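Local coordinates for protein Non-reducing end alpha-L-arabinofuranosidase BoGH43B (Bacteroides ovatus, PDB 5JOZ) that hydrolyses terminal non-reducing alpha-L-arabinofuranosyl residues from the side branches of xyloglucan during its breakdown by this gut bacterium, at residues R392-T404 with V411-V423. Sequence-based numbering, arbitrary orientation.
Sequences RADDKNHYDLLIT and VAMIRKTLKDKVV
Strands 397-404 and 411-418 form an antiparallel beta hairpin in the C-terminal concanavalin A-like domain, and the pair shows how a hairpin can carry two quite different faces. Paired backbone hydrogen bonds join His398 to Thr417, Asp400 to Arg415, Leu402 to Met413 and Thr404 to Val411. The side chains of these four pairs share one face, and its centre is polar. Asp400 divides its carboxylate between two neighbours. OD1 accepts from ND1 of His398 at 2.8 Å on its syn side but well out of the carboxylate plane, whereas OD2 offers its anti lone pair to NH2 of Arg415 across the strands, a 2.9 Å salt bridge with an N-H...O angle of 159°. The Arg415 chain starts out extended and bends at chi3 (61°), which brings the guanidinium edge to the carboxylate, their planes 66° apart; CD1 of Leu402 lies over the guanidinium face. Glu386 is a second anionic partner of that NH2. A water accepts weakly from NE of Arg415 and donates to its backbone O at 2.8 Å. With ND1 bound to Asp400, the His398 ring has one face over CB of Thr417, 3.8 Å from the ring centroid, a CH-pi contact. Farther along, CG2 of Thr404 meets CG2 of Val411 at 3.6 Å, the two side chains pointing the same way. On the other face, Tyr399 CD1 rests obliquely against CB of Lys416 at 4.0 Å, and Ile414 and Leu401 pack on Leu460 of strand 456-464. At the other end of the pair, Lys419 N donates to Asn397 OD1 (3.2 Å) from above the amide carbonyl plane, and a type I' turn, Leu418 to Lys421, leads into strand 421-429. An antiparallel hairpin with one face packed on the opposing sheet is characteristic of the concanavalin A-like beta sandwich.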
loop_
_atom_site.group_PDB
_atom_site.type_symbol
_atom_site.label_atom_id
_atom_site.label_comp_id
_atom_site.label_asym_id
_atom_site.label_seq_id
_atom_site.Cartn_x
_atom_site.Cartn_y
_atom_site.Cartn_z
ATOM N N ARG A 392 -1.789 -9.842 -9.891
ATOM C CA ARG A 392 -0.400 -9.900 -9.468
ATOM C C ARG A 392 -0.340 -9.977 -7.968
ATOM O O ARG A 392 -0.990 -9.191 -7.298
ATOM C CB ARG A 392 0.361 -8.656 -9.924
ATOM C CG ARG A 392 1.704 -8.399 -9.219
ATOM C CD ARG A 392 2.306 -7.135 -9.805
ATOM N NE ARG A 392 3.568 -6.754 -9.181
ATOM C CZ ARG A 392 4.754 -7.289 -9.463
ATOM N NH1 ARG A 392 4.889 -8.246 -10.394
ATOM N NH2 ARG A 392 5.829 -6.848 -8.816
ATOM N N ALA A 393 0.455 -10.921 -7.462
ATOM C CA ALA A 393 0.932 -10.901 -6.080
ATOM C C ALA A 393 2.375 -10.396 -6.051
ATOM O O ALA A 393 2.707 -9.464 -5.318
ATOM C CB ALA A 393 0.821 -12.282 -5.474
ATOM N N ASP A 394 3.230 -11.005 -6.861
ATOM C CA ASP A 394 4.611 -10.536 -7.040
ATOM C C ASP A 394 5.132 -11.025 -8.408
ATOM O O ASP A 394 4.349 -11.521 -9.217
ATOM C CB ASP A 394 5.503 -10.956 -5.839
ATOM C CG ASP A 394 5.574 -12.475 -5.637
ATOM O OD1 ASP A 394 5.672 -13.209 -6.629
ATOM O OD2 ASP A 394 5.546 -12.942 -4.474
ATOM N N ASP A 395 6.432 -10.893 -8.657
ATOM C CA ASP A 395 7.027 -11.280 -9.953
ATOM C C ASP A 395 6.955 -12.778 -10.268
ATOM O O ASP A 395 7.024 -13.159 -11.426
ATOM C CB ASP A 395 8.500 -10.820 -10.035
ATOM C CG ASP A 395 8.652 -9.297 -10.053
ATOM O OD1 ASP A 395 7.642 -8.596 -10.287
ATOM O OD2 ASP A 395 9.786 -8.795 -9.843
ATOM N N LYS A 396 6.842 -13.608 -9.236
ATOM C CA LYS A 396 6.800 -15.065 -9.368
ATOM C C LYS A 396 5.398 -15.648 -9.194
ATOM O O LYS A 396 5.224 -16.846 -9.368
ATOM C CB LYS A 396 7.749 -15.710 -8.326
ATOM C CG LYS A 396 9.218 -15.322 -8.495
ATOM C CD LYS A 396 10.103 -15.808 -7.359
ATOM C CE LYS A 396 11.543 -15.354 -7.589
ATOM N NZ LYS A 396 12.454 -15.631 -6.438
ATOM N N ASN A 397 4.409 -14.829 -8.824
ATOM C CA ASN A 397 3.070 -15.330 -8.504
ATOM C C ASN A 397 1.995 -14.382 -9.030
ATOM O O ASN A 397 1.793 -13.285 -8.504
ATOM C CB ASN A 397 2.939 -15.538 -6.996
ATOM C CG ASN A 397 3.769 -16.723 -6.492
ATOM O OD1 ASN A 397 3.312 -17.873 -6.482
ATOM N ND2 ASN A 397 4.988 -16.441 -6.059
ATOM N N HIS A 398 1.318 -14.816 -10.084
ATOM C CA HIS A 398 0.360 -13.975 -10.790
ATOM C C HIS A 398 -0.461 -14.786 -11.770
ATOM O O HIS A 398 0.060 -15.729 -12.380
ATOM C CB HIS A 398 1.085 -12.863 -11.568
ATOM C CG HIS A 398 2.132 -13.366 -12.518
ATOM N ND1 HIS A 398 1.865 -13.635 -13.844
ATOM C CD2 HIS A 398 3.445 -13.651 -12.337
ATOM C CE1 HIS A 398 2.964 -14.061 -14.441
ATOM N NE2 HIS A 398 3.940 -14.072 -13.550
ATOM N N TYR A 399 -1.724 -14.401 -11.939
ATOM C CA TYR A 399 -2.631 -15.048 -12.897
ATOM C C TYR A 399 -2.851 -14.112 -14.063
ATOM O O TYR A 399 -3.242 -12.972 -13.860
ATOM C CB TYR A 399 -3.973 -15.354 -12.247
ATOM C CG TYR A 399 -3.898 -16.185 -10.975
ATOM C CD1 TYR A 399 -3.105 -17.335 -10.906
ATOM C CD2 TYR A 399 -4.647 -15.835 -9.846
ATOM C CE1 TYR A 399 -3.051 -18.101 -9.758
ATOM C CE2 TYR A 399 -4.602 -16.602 -8.687
ATOM C CZ TYR A 399 -3.810 -17.736 -8.647
ATOM O OH TYR A 399 -3.771 -18.505 -7.508
ATOM N N ASP A 400 -2.634 -14.602 -15.283
ATOM C CA ASP A 400 -2.635 -13.771 -16.481
ATOM C C ASP A 400 -3.807 -14.092 -17.402
ATOM O O ASP A 400 -3.844 -15.164 -18.003
ATOM C CB ASP A 400 -1.331 -13.997 -17.254
ATOM C CG ASP A 400 -0.100 -13.530 -16.506
ATOM O OD1 ASP A 400 -0.217 -12.824 -15.477
ATOM O OD2 ASP A 400 1.013 -13.874 -16.960
ATOM N N LEU A 401 -4.737 -13.155 -17.543
ATOM C CA LEU A 401 -5.847 -13.315 -18.477
ATOM C C LEU A 401 -5.519 -12.510 -19.737
ATOM O O LEU A 401 -5.826 -11.314 -19.815
ATOM C CB LEU A 401 -7.166 -12.882 -17.841
ATOM C CG LEU A 401 -8.393 -12.878 -18.754
ATOM C CD1 LEU A 401 -8.646 -14.258 -19.329
ATOM C CD2 LEU A 401 -9.606 -12.361 -18.004
ATOM N N LEU A 402 -4.896 -13.175 -20.717
ATOM C CA LEU A 402 -4.293 -12.495 -21.872
ATOM C C LEU A 402 -4.840 -12.925 -23.222
ATOM O O LEU A 402 -5.297 -14.054 -23.388
ATOM C CB LEU A 402 -2.785 -12.724 -21.878
ATOM C CG LEU A 402 -2.053 -12.439 -20.563
ATOM C CD1 LEU A 402 -0.583 -12.818 -20.671
ATOM C CD2 LEU A 402 -2.203 -10.985 -20.145
ATOM N N ILE A 403 -4.773 -11.993 -24.174
ATOM C CA ILE A 403 -4.999 -12.239 -25.580
ATOM C C ILE A 403 -3.635 -12.447 -26.204
ATOM O O ILE A 403 -2.737 -11.617 -26.010
ATOM C CB ILE A 403 -5.650 -11.033 -26.288
ATOM C CG1 ILE A 403 -7.006 -10.725 -25.668
ATOM C CG2 ILE A 403 -5.785 -11.293 -27.799
ATOM C CD1 ILE A 403 -7.574 -9.398 -26.097
ATOM N N THR A 404 -3.502 -13.536 -26.965
ATOM C CA THR A 404 -2.251 -13.903 -27.653
ATOM C C THR A 404 -2.578 -14.698 -28.937
ATOM O O THR A 404 -3.755 -14.796 -29.325
ATOM C CB THR A 404 -1.320 -14.708 -26.709
ATOM O OG1 THR A 404 -0.065 -14.968 -27.349
ATOM C CG2 THR A 404 -1.947 -16.020 -26.295
ATOM N N VAL A 411 -6.317 -16.061 -29.554
ATOM C CA VAL A 411 -6.953 -16.759 -28.433
ATOM C C VAL A 411 -6.998 -15.904 -27.169
ATOM O O VAL A 411 -6.210 -14.967 -27.008
ATOM C CB VAL A 411 -6.219 -18.083 -28.097
ATOM C CG1 VAL A 411 -6.121 -18.980 -29.325
ATOM C CG2 VAL A 411 -4.820 -17.833 -27.531
ATOM N N ALA A 412 -7.915 -16.260 -26.276
ATOM C CA ALA A 412 -7.916 -15.765 -24.908
ATOM C C ALA A 412 -7.306 -16.855 -24.041
ATOM O O ALA A 412 -7.639 -18.026 -24.200
ATOM C CB ALA A 412 -9.324 -15.450 -24.458
ATOM N N MET A 413 -6.411 -16.465 -23.138
ATOM C CA MET A 413 -5.624 -17.392 -22.343
ATOM C C MET A 413 -5.677 -16.988 -20.867
ATOM O O MET A 413 -5.418 -15.838 -20.541
ATOM C CB MET A 413 -4.167 -17.391 -22.839
ATOM C CG MET A 413 -3.192 -18.223 -22.010
ATOM S SD MET A 413 -1.525 -18.373 -22.698
ATOM C CE MET A 413 -0.976 -16.667 -22.666
ATOM N N ILE A 414 -6.021 -17.942 -19.996
ATOM C CA ILE A 414 -5.745 -17.836 -18.552
ATOM C C ILE A 414 -4.494 -18.661 -18.305
ATOM O O ILE A 414 -4.444 -19.824 -18.666
ATOM C CB ILE A 414 -6.929 -18.274 -17.623
ATOM C CG1 ILE A 414 -6.546 -18.145 -16.140
ATOM C CG2 ILE A 414 -7.396 -19.706 -17.873
ATOM C CD1 ILE A 414 -6.083 -16.764 -15.728
ATOM N N ARG A 415 -3.469 -18.040 -17.729
ATOM C CA ARG A 415 -2.201 -18.704 -17.493
ATOM C C ARG A 415 -1.752 -18.437 -16.066
ATOM O O ARG A 415 -1.542 -17.289 -15.675
ATOM C CB ARG A 415 -1.154 -18.214 -18.488
ATOM C CG ARG A 415 0.152 -19.004 -18.473
ATOM C CD ARG A 415 1.152 -18.383 -19.435
ATOM N NE ARG A 415 1.473 -17.010 -19.042
ATOM C CZ ARG A 415 2.074 -16.100 -19.813
ATOM N NH1 ARG A 415 2.445 -16.374 -21.067
ATOM N NH2 ARG A 415 2.293 -14.888 -19.321
ATOM N N LYS A 416 -1.579 -19.516 -15.309
ATOM C CA LYS A 416 -1.306 -19.445 -13.886
ATOM C C LYS A 416 0.179 -19.687 -13.637
ATOM O O LYS A 416 0.683 -20.756 -13.932
ATOM C CB LYS A 416 -2.164 -20.478 -13.148
ATOM C CG LYS A 416 -3.643 -20.445 -13.522
ATOM C CD LYS A 416 -4.436 -21.519 -12.803
ATOM C CE LYS A 416 -5.773 -21.768 -13.485
ATOM N NZ LYS A 416 -6.511 -22.918 -12.888
ATOM N N THR A 417 0.865 -18.675 -13.104
ATOM C CA THR A 417 2.277 -18.749 -12.748
ATOM C C THR A 417 2.410 -18.740 -11.230
ATOM O O THR A 417 1.897 -17.830 -10.582
ATOM C CB THR A 417 3.037 -17.539 -13.313
ATOM O OG1 THR A 417 3.037 -17.608 -14.742
ATOM C CG2 THR A 417 4.480 -17.487 -12.806
ATOM N N LEU A 418 3.095 -19.747 -10.682
ATOM C CA LEU A 418 3.313 -19.886 -9.236
ATOM C C LEU A 418 4.696 -20.437 -8.980
ATOM O O LEU A 418 5.150 -21.339 -9.690
ATOM C CB LEU A 418 2.294 -20.835 -8.607
ATOM C CG LEU A 418 0.819 -20.431 -8.668
ATOM C CD1 LEU A 418 -0.068 -21.595 -8.241
ATOM C CD2 LEU A 418 0.555 -19.207 -7.809
ATOM N N LYS A 419 5.364 -19.897 -7.963
ATOM C CA LYS A 419 6.760 -20.236 -7.681
ATOM C C LYS A 419 7.633 -20.107 -8.940
ATOM O O LYS A 419 8.531 -20.921 -9.178
ATOM C CB LYS A 419 6.861 -21.641 -7.060
ATOM C CG LYS A 419 6.178 -21.776 -5.704
ATOM C CD LYS A 419 6.851 -20.904 -4.642
ATOM C CE LYS A 419 7.042 -21.622 -3.308
ATOM N NZ LYS A 419 5.754 -21.900 -2.617
ATOM N N ASP A 420 7.335 -19.074 -9.733
ATOM C CA ASP A 420 8.046 -18.747 -10.976
ATOM C C ASP A 420 7.970 -19.831 -12.082
ATOM O O ASP A 420 8.801 -19.844 -12.986
ATOM C CB ASP A 420 9.510 -18.392 -10.648
ATOM C CG ASP A 420 10.111 -17.383 -11.612
ATOM O OD1 ASP A 420 9.440 -16.385 -11.956
ATOM O OD2 ASP A 420 11.276 -17.577 -12.012
ATOM N N LYS A 421 6.964 -20.708 -12.015
ATOM C CA LYS A 421 6.724 -21.745 -13.017
ATOM C C LYS A 421 5.283 -21.637 -13.469
ATOM O O LYS A 421 4.392 -21.413 -12.651
ATOM C CB LYS A 421 6.963 -23.147 -12.438
ATOM N N VAL A 422 5.051 -21.821 -14.765
ATOM C CA VAL A 422 3.695 -21.898 -15.309
ATOM C C VAL A 422 3.079 -23.262 -14.940
ATOM O O VAL A 422 3.637 -24.292 -15.293
ATOM C CB VAL A 422 3.712 -21.685 -16.843
ATOM C CG1 VAL A 422 2.335 -21.928 -17.467
ATOM C CG2 VAL A 422 4.216 -20.285 -17.170
ATOM N N VAL A 423 1.940 -23.259 -14.242
ATOM C CA VAL A 423 1.293 -24.503 -13.743
ATOM C C VAL A 423 0.000 -24.912 -14.455
ATOM O O VAL A 423 -0.385 -26.077 -14.381
ATOM C CB VAL A 423 1.009 -24.474 -12.203
ATOM C CG1 VAL A 423 2.303 -24.363 -11.408
ATOM C CG2 VAL A 423 0.052 -23.354 -11.807
HETATM O O HOH W 1 1.088 -16.489 -15.801
#